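Local coordinates for bifunctional GH43-CE protein (Bacteroides eggerthii, PDB 6MLY) that probably releases xylose from xylan-derived chains through a family 43 glycoside hydrolase domain and carries a second, carbohydrate esterase domain in the same chain, at residues Asp521-Asp526 with Gly531-Ile536; Phe558-Lys563 with Ser589-Phe594; Tyr108-Ala113 with Thr119-Thr124. One frame throughout, in Å; residues are numbered along the deposited sequence.

Contact 1: residues Asp521-Asp526 with Gly531-Ile536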
ATOM      1  N   ASP A 521       2.794  -7.793  -7.336  1.00 78.04           N
ATOM      2  CA  ASP A 521       1.910  -7.591  -8.485  1.00 79.91           C
ATOM      3  C   ASP A 521       2.633  -6.792  -9.579  1.00 81.41           C
ATOM      4  O   ASP A 521       2.137  -5.763 -10.033  1.00 83.64           O
ATOM      5  CB  ASP A 521       0.598  -6.928  -8.051  1.00 80.52           C
ATOM      6  CG  ASP A 521      -0.393  -7.889  -7.414  1.00 80.44           C
ATOM      7  OD1 ASP A 521      -0.609  -8.971  -7.988  1.00 80.12           O
ATOM      8  OD2 ASP A 521      -0.950  -7.543  -6.352  1.00 82.81           O
ATOM      9  N   ILE A 522       3.808  -7.282  -9.989  1.00 81.03           N
ATOM     10  CA  ILE A 522       4.529  -6.781 -11.157  1.00 82.56           C
ATOM     11  C   ILE A 522       4.085  -7.620 -12.361  1.00 83.49           C
ATOM     12  O   ILE A 522       3.985  -8.838 -12.256  1.00 84.84           O
ATOM     13  CB  ILE A 522       6.057  -6.853 -10.944  1.00 81.97           C
ATOM     14  CG1 ILE A 522       6.531  -5.939  -9.807  1.00 82.35           C
ATOM     15  CG2 ILE A 522       6.807  -6.574 -12.240  1.00 83.29           C
ATOM     16  CD1 ILE A 522       6.702  -4.487 -10.200  1.00 82.71           C
ATOM     17  N   CYS A 523       3.822  -6.955 -13.492  1.00 84.68           N
ATOM     18  CA  CYS A 523       3.429  -7.613 -14.743  1.00 84.52           C
ATOM     19  C   CYS A 523       4.692  -8.007 -15.523  1.00 84.49           C
ATOM     20  O   CYS A 523       5.517  -7.153 -15.839  1.00 84.13           O
ATOM     21  CB  CYS A 523       2.547  -6.701 -15.592  1.00 87.24           C
ATOM     22  SG  CYS A 523       1.500  -5.577 -14.627  1.00 88.33           S
ATOM     23  N   TYR A 524       4.846  -9.302 -15.819  1.00 83.76           N
ATOM     24  CA  TYR A 524       6.041  -9.794 -16.535  1.00 83.59           C
ATOM     25  C   TYR A 524       5.759  -9.888 -18.041  1.00 86.14           C
ATOM     26  O   TYR A 524       6.697  -9.936 -18.840  1.00 88.65           O
ATOM     27  CB  TYR A 524       6.559 -11.101 -15.926  1.00 81.17           C
ATOM     28  CG  TYR A 524       5.596 -12.260 -15.905  1.00 79.94           C
ATOM     29  CD1 TYR A 524       5.349 -13.009 -17.044  1.00 80.13           C
ATOM     30  CD2 TYR A 524       4.965 -12.641 -14.731  1.00 79.21           C
ATOM     31  CE1 TYR A 524       4.482 -14.089 -17.026  1.00 80.19           C
ATOM     32  CE2 TYR A 524       4.102 -13.724 -14.694  1.00 79.19           C
ATOM     33  CZ  TYR A 524       3.858 -14.452 -15.845  1.00 79.75           C
ATOM     34  OH  TYR A 524       3.002 -15.517 -15.809  1.00 79.90           O
ATOM     35  N   ALA A 525       4.472  -9.925 -18.411  1.00 88.38           N
ATOM     36  CA  ALA A 525       4.009  -9.609 -19.761  1.00 91.39           C
ATOM     37  C   ALA A 525       3.460  -8.179 -19.756  1.00 94.30           C
ATOM     38  O   ALA A 525       3.402  -7.551 -18.693  1.00 99.95           O
ATOM     39  CB  ALA A 525       2.962 -10.603 -20.194  1.00 90.77           C
ATOM     40  N   ASP A 526       3.055  -7.675 -20.929  1.00 96.87           N
ATOM     41  CA  ASP A 526       2.500  -6.312 -21.057  1.00 98.86           C
ATOM     42  C   ASP A 526       0.967  -6.402 -21.073  1.00 94.83           C
ATOM     43  O   ASP A 526       0.319  -6.057 -22.068  1.00 94.56           O
ATOM     44  CB  ASP A 526       3.068  -5.596 -22.289  1.00103.30           C
ATOM     45  CG  ASP A 526       2.840  -4.087 -22.323  1.00104.90           C
ATOM     46  OD1 ASP A 526       2.977  -3.442 -21.261  1.00109.94           O
ATOM     47  OD2 ASP A 526       2.538  -3.558 -23.416  1.00109.25           O
ATOM     48  N   GLY A 531      -2.933 -13.731 -14.182  1.00 84.60           N
ATOM     49  CA  GLY A 531      -2.166 -14.879 -14.617  1.00 83.31           C
ATOM     50  C   GLY A 531      -0.721 -14.521 -14.929  1.00 82.01           C
ATOM     51  O   GLY A 531       0.157 -15.387 -14.824  1.00 82.15           O
ATOM     52  N   HIS A 532      -0.468 -13.256 -15.301  1.00 80.66           N
ATOM     53  CA  HIS A 532       0.866 -12.811 -15.696  1.00 79.39           C
ATOM     54  C   HIS A 532       1.451 -11.823 -14.677  1.00 79.05           C
ATOM     55  O   HIS A 532       2.031 -10.818 -15.058  1.00 79.28           O
ATOM     56  CB  HIS A 532       0.829 -12.234 -17.115  1.00 79.78           C
ATOM     57  CG  HIS A 532       0.477 -13.234 -18.165  1.00 79.99           C
ATOM     58  ND1 HIS A 532      -0.235 -12.893 -19.298  1.00 81.52           N
ATOM     59  CD2 HIS A 532       0.726 -14.557 -18.262  1.00 79.27           C
ATOM     60  CE1 HIS A 532      -0.399 -13.963 -20.051  1.00 81.03           C
ATOM     61  NE2 HIS A 532       0.174 -14.995 -19.436  1.00 80.09           N
ATOM     62  N   LYS A 533       1.360 -12.167 -13.390  1.00 78.89           N
ATOM     63  CA  LYS A 533       1.834 -11.326 -12.293  1.00 80.13           C
ATOM     64  C   LYS A 533       2.853 -12.087 -11.437  1.00 80.34           C
ATOM     65  O   LYS A 533       2.659 -13.269 -11.164  1.00 81.55           O
ATOM     66  CB  LYS A 533       0.642 -10.912 -11.430  1.00 81.77           C
ATOM     67  CG  LYS A 533      -0.206  -9.794 -12.009  1.00 84.10           C
ATOM     68  CD  LYS A 533       0.447  -8.441 -11.860  1.00 85.36           C
ATOM     69  CE  LYS A 533      -0.363  -7.322 -12.479  1.00 87.31           C
ATOM     70  NZ  LYS A 533      -1.683  -7.179 -11.824  1.00 88.98           N
ATOM     71  N   LEU A 534       3.913 -11.395 -10.995  1.00 81.06           N
ATOM     72  CA  LEU A 534       4.928 -11.985 -10.096  1.00 80.94           C
ATOM     73  C   LEU A 534       5.282 -10.997  -8.977  1.00 80.95           C
ATOM     74  O   LEU A 534       5.065  -9.789  -9.113  1.00 80.69           O
ATOM     75  CB  LEU A 534       6.174 -12.397 -10.893  1.00 81.95           C
ATOM     76  CG  LEU A 534       6.899 -11.295 -11.670  1.00 82.73           C
ATOM     77  CD1 LEU A 534       7.695 -10.378 -10.745  1.00 82.26           C
ATOM     78  CD2 LEU A 534       7.827 -11.901 -12.716  1.00 83.17           C
ATOM     79  N   ASP A 535       5.828 -11.544  -7.880  1.00 80.85           N
ATOM     80  CA  ASP A 535       6.259 -10.787  -6.704  1.00 79.97           C
ATOM     81  C   ASP A 535       7.763 -10.999  -6.494  1.00 79.55           C
ATOM     82  O   ASP A 535       8.209 -12.141  -6.368  1.00 79.05           O
ATOM     83  CB  ASP A 535       5.497 -11.221  -5.448  1.00 80.63           C
ATOM     84  CG  ASP A 535       3.989 -11.045  -5.526  1.00 80.29           C
ATOM     85  OD1 ASP A 535       3.529 -10.331  -6.429  1.00 81.87           O
ATOM     86  OD2 ASP A 535       3.285 -11.624  -4.678  1.00 82.18           O
ATOM     87  N   ILE A 536       8.526  -9.897  -6.443  1.00 79.19           N
ATOM     88  CA  ILE A 536       9.978  -9.942  -6.225  1.00 78.00           C
ATOM     89  C   ILE A 536      10.260  -9.677  -4.740  1.00 77.34           C
ATOM     90  O   ILE A 536       9.549  -8.900  -4.111  1.00 77.96           O
ATOM     91  CB  ILE A 536      10.708  -8.947  -7.151  1.00 78.14           C
ATOM     92  CG1 ILE A 536      10.318  -9.167  -8.615  1.00 78.64           C
ATOM     93  CG2 ILE A 536      12.218  -9.020  -6.949  1.00 77.84           C
ATOM     94  CD1 ILE A 536      11.009  -8.238  -9.581  1.00 79.66           C
TER
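The ring of Tyr-524 lies across His-532: the carbonyl O of His-532 sits over one face, 3.4 Å above the plane and shifted toward the rim. His-532 CB makes a CH-pi contact with the ring, 4.2 Å from its centroid. At the edge, in plane, lies Lys-533 O. Tyr-524 OH in turn meets the edge of the imidazole; the two rings themselves are oblique, planes 64° apart. Placing CG between the backbone N and the carbonyl carbon (chi1 59°) brings the tyrosine over the other strand, where its hydroxyl hydrogen-bonds Asn-585 O. An alanine here is likely to remove the hydroxyl bond to Asn-585 O and to open a gap beside His-532 CB and Leu-534 CD2. Leu-534 CD2 packs on Tyr-524 CB, and CD1 on Ile-522 CB, apolar branches suited to a face covered by Phe-607 of helix 596-610. Paired backbone bonds join Ile-522 and Leu-534. Asp-535 OD1 accepts Asp-521 N at 2.8 Å, and Lys-563 forms salt bridges with both aspartates, probably easing their mutual repulsion. His-532 is held by Asp-527 and Asp-600. This is a beta hairpin, forming the antiparallel start of the mixed sheet of an alpha/beta-hydrolase fold.

Contact 2: residues Phe558-Lys563 with Ser589-Phe594; sequences FANNMK and SGDAKF
Phe-558 meets Ser-589 and Asn-560 meets Asp-591 where two loops of the alpha/beta-hydrolase fold run side by side. Each loop follows a parallel strand and precedes a helix: 558-563 leads from strand 546-552 into helix 563-577, while the loop segment 589-594 leads from strand 579-584 into helix 596-610. The contact therefore joins the beginning of a beta-alpha-beta crossover to the loop that follows it.

The closer part is at Phe-558 and Ser-589, whose CA atoms are 5.5 Å apart. Ser-589 is buried, and a small hydroxyl suits the spot: OG approaches the phenyl ring obliquely, 3.2 Å from Phe-558 CD1, while its hydrogen bond goes to Trp-557 O. The phenyl group also touches Pro-696 and Ala-699 of helix 696-701, so a largely exposed aromatic side chain still has apolar neighbours. Ser-588 strengthens this end, its OG bonding to Phe-558 O.

Toward solvent the loops diverge, and the CA atoms of Asn-560 and Asp-591 lie 8.6 Å apart. Two polar side chains of moderate length suit this separation, since they can span it and still face water. They cross at about a right angle. Asn-560 carries CG between its backbone N and carbonyl carbon (chi1 57°), which extends the amide toward the other loop. Asp-591 OD2 also accepts Ser-588 N, a second bond that limits rotation of the carboxylate. Farther along, Lys-593 folds back to give NZ to Ser-589 O at 2.6 Å, with Ala-699 O as a further acceptor. The solvent-side link itself is one bent hydrogen bond: Asn-560 ND2 approaches Asp-591 OD2 from the syn side at 2.9 Å, with an N-H...O angle of 138°.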
ATOM      1  N   PHE A 558      -5.166 -24.917 -11.758  1.00 78.28           N
ATOM      2  CA  PHE A 558      -6.502 -24.307 -11.692  1.00 79.12           C
ATOM      3  C   PHE A 558      -6.442 -22.860 -11.186  1.00 79.42           C
ATOM      4  O   PHE A 558      -7.426 -22.144 -11.321  1.00 81.63           O
ATOM      5  CB  PHE A 558      -7.446 -25.116 -10.797  1.00 80.05           C
ATOM      6  CG  PHE A 558      -8.018 -26.362 -11.427  1.00 81.18           C
ATOM      7  CD1 PHE A 558      -8.590 -26.327 -12.691  1.00 82.32           C
ATOM      8  CD2 PHE A 558      -8.012 -27.570 -10.744  1.00 81.25           C
ATOM      9  CE1 PHE A 558      -9.118 -27.474 -13.265  1.00 83.16           C
ATOM     10  CE2 PHE A 558      -8.545 -28.716 -11.319  1.00 82.45           C
ATOM     11  CZ  PHE A 558      -9.097 -28.665 -12.580  1.00 83.13           C
ATOM     12  N   ALA A 559      -5.298 -22.437 -10.631  1.00 78.21           N
ATOM     13  CA  ALA A 559      -5.168 -21.135  -9.968  1.00 78.26           C
ATOM     14  C   ALA A 559      -4.280 -20.204 -10.802  1.00 78.23           C
ATOM     15  O   ALA A 559      -3.349 -20.662 -11.467  1.00 77.17           O
ATOM     16  CB  ALA A 559      -4.613 -21.322  -8.581  1.00 76.95           C
ATOM     17  N   ASN A 560      -4.575 -18.896 -10.751  1.00 79.01           N
ATOM     18  CA  ASN A 560      -3.776 -17.881 -11.442  1.00 78.18           C
ATOM     19  C   ASN A 560      -3.360 -16.782 -10.456  1.00 77.89           C
ATOM     20  O   ASN A 560      -2.953 -15.697 -10.878  1.00 77.68           O
ATOM     21  CB  ASN A 560      -4.518 -17.317 -12.657  1.00 79.80           C
ATOM     22  CG  ASN A 560      -5.874 -16.727 -12.330  1.00 81.28           C
ATOM     23  OD1 ASN A 560      -6.179 -16.442 -11.172  1.00 82.50           O
ATOM     24  ND2 ASN A 560      -6.695 -16.531 -13.347  1.00 82.15           N
ATOM     25  N   ASN A 561      -3.423 -17.090  -9.154  1.00 77.71           N
ATOM     26  CA  ASN A 561      -3.486 -16.056  -8.127  1.00 78.12           C
ATOM     27  C   ASN A 561      -2.901 -16.517  -6.782  1.00 79.12           C
ATOM     28  O   ASN A 561      -3.201 -15.909  -5.757  1.00 79.62           O
ATOM     29  CB  ASN A 561      -4.939 -15.609  -7.929  1.00 78.37           C
ATOM     30  CG  ASN A 561      -5.839 -16.698  -7.375  1.00 78.87           C
ATOM     31  OD1 ASN A 561      -5.515 -17.892  -7.441  1.00 79.68           O
ATOM     32  ND2 ASN A 561      -6.973 -16.290  -6.823  1.00 79.09           N
ATOM     33  N   MET A 562      -2.055 -17.551  -6.772  1.00 79.55           N
ATOM     34  CA  MET A 562      -1.647 -18.190  -5.506  1.00 80.72           C
ATOM     35  C   MET A 562      -0.124 -18.138  -5.325  1.00 79.92           C
ATOM     36  O   MET A 562       0.456 -19.000  -4.668  1.00 80.33           O
ATOM     37  CB  MET A 562      -2.123 -19.645  -5.451  1.00 81.92           C
ATOM     38  CG  MET A 562      -3.623 -19.776  -5.263  1.00 83.88           C
ATOM     39  SD  MET A 562      -4.092 -21.299  -4.394  1.00 85.75           S
ATOM     40  CE  MET A 562      -3.556 -22.553  -5.553  1.00 85.75           C
ATOM     41  N   LYS A 563       0.509 -17.101  -5.879  1.00 79.69           N
ATOM     42  CA  LYS A 563       1.945 -16.872  -5.724  1.00 79.35           C
ATOM     43  C   LYS A 563       2.277 -16.503  -4.271  1.00 79.60           C
ATOM     44  O   LYS A 563       3.389 -16.749  -3.809  1.00 78.65           O
ATOM     45  CB  LYS A 563       2.402 -15.758  -6.668  1.00 80.60           C
ATOM     46  CG  LYS A 563       1.670 -14.438  -6.479  1.00 81.13           C
ATOM     47  CD  LYS A 563       2.044 -13.391  -7.485  1.00 82.03           C
ATOM     48  CE  LYS A 563       1.179 -12.161  -7.359  1.00 82.11           C
ATOM     49  NZ  LYS A 563       1.744 -11.054  -8.155  1.00 83.47           N
ATOM     50  N   SER A 589      -6.008 -23.332 -16.096  1.00 78.59           N
ATOM     51  CA  SER A 589      -6.486 -24.220 -17.151  1.00 79.67           C
ATOM     52  C   SER A 589      -7.865 -23.762 -17.647  1.00 81.32           C
ATOM     53  O   SER A 589      -8.289 -24.150 -18.733  1.00 82.87           O
ATOM     54  CB  SER A 589      -6.503 -25.663 -16.698  1.00 79.52           C
ATOM     55  OG  SER A 589      -7.222 -25.815 -15.485  1.00 79.36           O
ATOM     56  N   GLY A 590      -8.557 -22.948 -16.837  1.00 81.14           N
ATOM     57  CA  GLY A 590      -9.800 -22.279 -17.234  1.00 82.18           C
ATOM     58  C   GLY A 590      -9.544 -21.143 -18.213  1.00 82.33           C
ATOM     59  O   GLY A 590     -10.282 -20.976 -19.179  1.00 83.99           O
ATOM     60  N   ASP A 591      -8.481 -20.371 -17.949  1.00 81.31           N
ATOM     61  CA  ASP A 591      -8.085 -19.208 -18.752  1.00 81.72           C
ATOM     62  C   ASP A 591      -7.632 -19.660 -20.145  1.00 82.31           C
ATOM     63  O   ASP A 591      -8.244 -19.290 -21.148  1.00 83.39           O
ATOM     64  CB  ASP A 591      -6.976 -18.412 -18.058  1.00 80.12           C
ATOM     65  CG  ASP A 591      -7.385 -17.851 -16.709  1.00 79.96           C
ATOM     66  OD1 ASP A 591      -8.274 -16.971 -16.689  1.00 81.32           O
ATOM     67  OD2 ASP A 591      -6.815 -18.299 -15.692  1.00 78.46           O
ATOM     68  N   ALA A 592      -6.552 -20.452 -20.186  1.00 81.96           N
ATOM     69  CA  ALA A 592      -5.997 -21.014 -21.423  1.00 82.27           C
ATOM     70  C   ALA A 592      -5.693 -22.500 -21.203  1.00 82.05           C
ATOM     71  O   ALA A 592      -5.908 -23.018 -20.109  1.00 82.43           O
ATOM     72  CB  ALA A 592      -4.764 -20.242 -21.830  1.00 81.90           C
ATOM     73  N   LYS A 593      -5.204 -23.171 -22.249  1.00 81.80           N
ATOM     74  CA  LYS A 593      -4.812 -24.583 -22.181  1.00 81.45           C
ATOM     75  C   LYS A 593      -3.319 -24.712 -22.510  1.00 79.48           C
ATOM     76  O   LYS A 593      -2.719 -23.801 -23.083  1.00 78.99           O
ATOM     77  CB  LYS A 593      -5.662 -25.424 -23.140  1.00 82.86           C
ATOM     78  CG  LYS A 593      -7.171 -25.328 -22.942  1.00 84.51           C
ATOM     79  CD  LYS A 593      -7.658 -25.771 -21.570  1.00 84.04           C
ATOM     80  CE  LYS A 593      -9.154 -25.613 -21.381  1.00 85.24           C
ATOM     81  NZ  LYS A 593      -9.591 -26.028 -20.026  1.00 84.39           N
ATOM     82  N   PHE A 594      -2.736 -25.859 -22.137  1.00 78.19           N
ATOM     83  CA  PHE A 594      -1.322 -26.174 -22.386  1.00 76.53           C
ATOM     84  C   PHE A 594      -1.047 -26.043 -23.882  1.00 77.19           C
ATOM     85  O   PHE A 594      -1.838 -26.509 -24.699  1.00 77.59           O
ATOM     86  CB  PHE A 594      -0.975 -27.572 -21.861  1.00 75.53           C
ATOM     87  CG  PHE A 594       0.492 -27.920 -21.909  1.00 73.89           C
ATOM     88  CD1 PHE A 594       1.026 -28.601 -22.992  1.00 74.06           C
ATOM     89  CD2 PHE A 594       1.342 -27.553 -20.878  1.00 72.63           C
ATOM     90  CE1 PHE A 594       2.377 -28.903 -23.044  1.00 73.33           C
ATOM     91  CE2 PHE A 594       2.693 -27.863 -20.928  1.00 71.89           C
ATOM     92  CZ  PHE A 594       3.207 -28.537 -22.012  1.00 72.30           C
TER

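Contact 3: residues Tyr108-Ala113 with Thr119-Thr124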
ATOM      1  N   TYR A 108      -8.722  35.789  10.669  1.00 65.59           N
ATOM      2  CA  TYR A 108     -10.096  35.325  10.528  1.00 66.02           C
ATOM      3  C   TYR A 108     -10.110  34.012   9.742  1.00 66.08           C
ATOM      4  O   TYR A 108      -9.649  33.967   8.593  1.00 66.46           O
ATOM      5  CB  TYR A 108     -10.955  36.383   9.831  1.00 67.02           C
ATOM      6  CG  TYR A 108     -11.179  37.635  10.638  1.00 66.80           C
ATOM      7  CD1 TYR A 108     -10.323  38.719  10.532  1.00 66.92           C
ATOM      8  CD2 TYR A 108     -12.243  37.733  11.518  1.00 66.63           C
ATOM      9  CE1 TYR A 108     -10.524  39.875  11.272  1.00 66.69           C
ATOM     10  CE2 TYR A 108     -12.454  38.878  12.269  1.00 66.33           C
ATOM     11  CZ  TYR A 108     -11.595  39.956  12.143  1.00 66.38           C
ATOM     12  OH  TYR A 108     -11.805  41.080  12.887  1.00 66.15           O
ATOM     13  N   LEU A 109     -10.654  32.966  10.381  1.00 65.78           N
ATOM     14  CA  LEU A 109     -10.701  31.608   9.843  1.00 65.97           C
ATOM     15  C   LEU A 109     -12.144  31.084   9.885  1.00 66.58           C
ATOM     16  O   LEU A 109     -12.783  31.102  10.939  1.00 66.81           O
ATOM     17  CB  LEU A 109      -9.775  30.725  10.683  1.00 64.81           C
ATOM     18  CG  LEU A 109      -9.007  29.668   9.899  1.00 64.70           C
ATOM     19  CD1 LEU A 109      -8.228  28.760  10.841  1.00 63.81           C
ATOM     20  CD2 LEU A 109      -9.943  28.861   9.016  1.00 65.47           C
ATOM     21  N   SER A 110     -12.645  30.614   8.736  1.00 67.46           N
ATOM     22  CA  SER A 110     -13.994  30.060   8.628  1.00 68.27           C
ATOM     23  C   SER A 110     -13.942  28.646   8.035  1.00 68.67           C
ATOM     24  O   SER A 110     -13.072  28.346   7.230  1.00 68.62           O
ATOM     25  CB  SER A 110     -14.878  30.947   7.793  1.00 69.56           C
ATOM     26  OG  SER A 110     -14.648  30.737   6.407  1.00 70.23           O
ATOM     27  N   THR A 111     -14.897  27.804   8.445  1.00 69.75           N
ATOM     28  CA  THR A 111     -15.243  26.584   7.724  1.00 71.31           C
ATOM     29  C   THR A 111     -16.736  26.289   7.914  1.00 72.53           C
ATOM     30  O   THR A 111     -17.419  26.947   8.700  1.00 71.89           O
ATOM     31  CB  THR A 111     -14.374  25.395   8.157  1.00 70.57           C
ATOM     32  OG1 THR A 111     -14.664  24.305   7.282  1.00 72.00           O
ATOM     33  CG2 THR A 111     -14.608  24.959   9.586  1.00 70.40           C
ATOM     34  N   PHE A 112     -17.207  25.277   7.178  1.00 73.90           N
ATOM     35  CA  PHE A 112     -18.571  24.749   7.236  1.00 75.25           C
ATOM     36  C   PHE A 112     -18.491  23.222   7.338  1.00 75.66           C
ATOM     37  O   PHE A 112     -17.413  22.646   7.162  1.00 75.47           O
ATOM     38  CB  PHE A 112     -19.362  25.159   5.992  1.00 76.32           C
ATOM     39  CG  PHE A 112     -18.825  24.580   4.707  1.00 76.59           C
ATOM     40  CD1 PHE A 112     -19.457  23.511   4.091  1.00 77.61           C
ATOM     41  CD2 PHE A 112     -17.672  25.085   4.127  1.00 76.73           C
ATOM     42  CE1 PHE A 112     -18.950  22.967   2.920  1.00 78.54           C
ATOM     43  CE2 PHE A 112     -17.166  24.538   2.958  1.00 77.35           C
ATOM     44  CZ  PHE A 112     -17.808  23.483   2.354  1.00 78.16           C
ATOM     45  N   ALA A 113     -19.632  22.576   7.599  1.00 77.33           N
ATOM     46  CA  ALA A 113     -19.693  21.118   7.673  1.00 77.58           C
ATOM     47  C   ALA A 113     -21.134  20.626   7.488  1.00 78.82           C
ATOM     48  O   ALA A 113     -22.042  21.072   8.191  1.00 78.31           O
ATOM     49  CB  ALA A 113     -19.124  20.647   8.989  1.00 76.71           C
ATOM     50  N   THR A 119     -22.084  26.583   9.545  1.00 79.15           N
ATOM     51  CA  THR A 119     -20.888  27.368   9.211  1.00 77.03           C
ATOM     52  C   THR A 119     -20.287  27.933  10.507  1.00 74.85           C
ATOM     53  O   THR A 119     -21.016  28.491  11.334  1.00 74.32           O
ATOM     54  CB  THR A 119     -21.225  28.473   8.202  1.00 78.27           C
ATOM     55  OG1 THR A 119     -21.744  27.852   7.025  1.00 79.24           O
ATOM     56  CG2 THR A 119     -20.035  29.330   7.828  1.00 77.86           C
ATOM     57  N   TYR A 120     -18.964  27.780  10.666  1.00 73.39           N
ATOM     58  CA  TYR A 120     -18.229  28.176  11.882  1.00 72.46           C
ATOM     59  C   TYR A 120     -17.202  29.268  11.551  1.00 71.28           C
ATOM     60  O   TYR A 120     -16.550  29.216  10.516  1.00 73.26           O
ATOM     61  CB  TYR A 120     -17.530  26.966  12.507  1.00 71.98           C
ATOM     62  CG  TYR A 120     -18.446  25.819  12.860  1.00 72.45           C
ATOM     63  CD1 TYR A 120     -18.806  24.873  11.913  1.00 73.40           C
ATOM     64  CD2 TYR A 120     -18.952  25.676  14.142  1.00 72.15           C
ATOM     65  CE1 TYR A 120     -19.648  23.816  12.228  1.00 74.20           C
ATOM     66  CE2 TYR A 120     -19.793  24.624  14.474  1.00 73.27           C
ATOM     67  CZ  TYR A 120     -20.140  23.686  13.517  1.00 74.10           C
ATOM     68  OH  TYR A 120     -20.968  22.645  13.839  1.00 74.04           O
ATOM     69  N   PHE A 121     -17.067  30.247  12.454  1.00 69.77           N
ATOM     70  CA  PHE A 121     -16.102  31.342  12.329  1.00 68.62           C
ATOM     71  C   PHE A 121     -15.217  31.381  13.580  1.00 66.90           C
ATOM     72  O   PHE A 121     -15.715  31.314  14.706  1.00 66.63           O
ATOM     73  CB  PHE A 121     -16.812  32.686  12.126  1.00 69.16           C
ATOM     74  CG  PHE A 121     -17.021  33.067  10.682  1.00 69.58           C
ATOM     75  CD1 PHE A 121     -16.020  33.700   9.963  1.00 69.49           C
ATOM     76  CD2 PHE A 121     -18.212  32.773  10.036  1.00 70.61           C
ATOM     77  CE1 PHE A 121     -16.210  34.038   8.633  1.00 70.50           C
ATOM     78  CE2 PHE A 121     -18.398  33.113   8.705  1.00 71.65           C
ATOM     79  CZ  PHE A 121     -17.397  33.744   8.006  1.00 71.54           C
ATOM     80  N   TYR A 122     -13.905  31.523  13.356  1.00 66.26           N
ATOM     81  CA  TYR A 122     -12.893  31.540  14.406  1.00 65.34           C
ATOM     82  C   TYR A 122     -12.007  32.783  14.225  1.00 65.05           C
ATOM     83  O   TYR A 122     -11.605  33.088  13.099  1.00 65.53           O
ATOM     84  CB  TYR A 122     -12.056  30.258  14.335  1.00 64.85           C
ATOM     85  CG  TYR A 122     -12.812  28.955  14.434  1.00 64.89           C
ATOM     86  CD1 TYR A 122     -13.381  28.356  13.320  1.00 65.73           C
ATOM     87  CD2 TYR A 122     -12.908  28.280  15.641  1.00 64.39           C
ATOM     88  CE1 TYR A 122     -14.043  27.138  13.409  1.00 65.84           C
ATOM     89  CE2 TYR A 122     -13.561  27.061  15.747  1.00 64.60           C
ATOM     90  CZ  TYR A 122     -14.133  26.486  14.628  1.00 65.26           C
ATOM     91  OH  TYR A 122     -14.787  25.293  14.752  1.00 65.77           O
ATOM     92  N   THR A 123     -11.703  33.490  15.324  1.00 64.37           N
ATOM     93  CA  THR A 123     -10.882  34.710  15.272  1.00 64.29           C
ATOM     94  C   THR A 123      -9.853  34.724  16.409  1.00 63.08           C
ATOM     95  O   THR A 123     -10.148  34.297  17.522  1.00 62.74           O
ATOM     96  CB  THR A 123     -11.747  35.975  15.354  1.00 64.99           C
ATOM     97  OG1 THR A 123     -12.291  36.049  16.672  1.00 65.13           O
ATOM     98  CG2 THR A 123     -12.859  36.006  14.328  1.00 65.95           C
ATOM     99  N   THR A 124      -8.658  35.257  16.113  1.00 63.04           N
ATOM    100  CA  THR A 124      -7.559  35.376  17.083  1.00 62.80           C
ATOM    101  C   THR A 124      -6.530  36.417  16.614  1.00 64.12           C
ATOM    102  O   THR A 124      -6.433  36.708  15.420  1.00 65.48           O
ATOM    103  CB  THR A 124      -6.854  34.031  17.288  1.00 61.97           C
ATOM    104  OG1 THR A 124      -5.927  34.191  18.362  1.00 61.12           O
ATOM    105  CG2 THR A 124      -6.133  33.551  16.049  1.00 62.24           C
TER
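Leu-109 pairs with Tyr-122 and Thr-111 with Tyr-120 through two backbone hydrogen bonds each, so that strands 108-113 and 119-124 run antiparallel, 4.6 Å apart at closest approach and with their directions at 161°. Ser-110 with Phe-121 lies between these pairs, and Tyr-108 with Thr-123 and Phe-112 with Thr-119 lie beyond them at the two ends; all three are non-hydrogen-bonded pairs, on the opposite face of the sheet.

On that face Ser-110 CB rests over the Phe-121 ring in a CH-pi contact, 3.7 Å from the centroid. Serine suits the place: CB lies over the ring by the strand register, and chi1 80° sets OG where it bonds His-144 NE2. Phe-121 also meets Phe-146 edge-to-face. At one end Thr-123 CG2 touches Tyr-108 CD2 at 3.4 Å, the methyl branch serving as the apolar partner. At the other end Phe-112 CB packs against Thr-119 OG1 at 3.7 Å; this hydroxyl also bonds with Pro-139 O and Tyr-141 N, joining the strand to the loop after the neighbouring strand 133-137.

The other face carries Leu-109, Thr-111, Tyr-120 and Tyr-122. Leu-109 O lies in the plane of the Tyr-122 ring, at its edge, and Leu-109 CB lies 4.3 Å from Tyr-122 CB. Thr-111 OG1 bonds to Trp-96 O, and Tyr-120 OH pairs with Thr-116 OG1 of the turn.

The hairpin forms the two inner strands of a four-stranded sheet, consistent with a blade of the family 43 beta-propeller. The Phe-112 side chain comes within about 4 Å of that of Asp-143, predicted to tune the catalytic acid. Aromatic packing, with the hydroxyls of Ser-110, Thr-111, Thr-119 and Tyr-120 all bonded, is consistent with an ordered hairpin next to this predicted active-site residue.

Overall arrangement
From the N terminus, contact 3 comes first, closing a five-residue turn within the family 43 glycosidase domain. The chain then passes through the concanavalin A-like domain before contact 1 closes a four-residue turn at the start of the esterase domain. Contact 2 follows, closing a 25-residue loop that holds helix 563-577 and strand 579-584. The three loops run in series; none nests or crosses. Contacts 1 and 2 are neighbours, their centres about 14 Å apart, and are joined by Lys-563, which ties the edge hairpin to the first residue of helix 563-577. Contact 3 lies far off, its centre about 50 Å from that of contact 1, on the other side of the chain's centre.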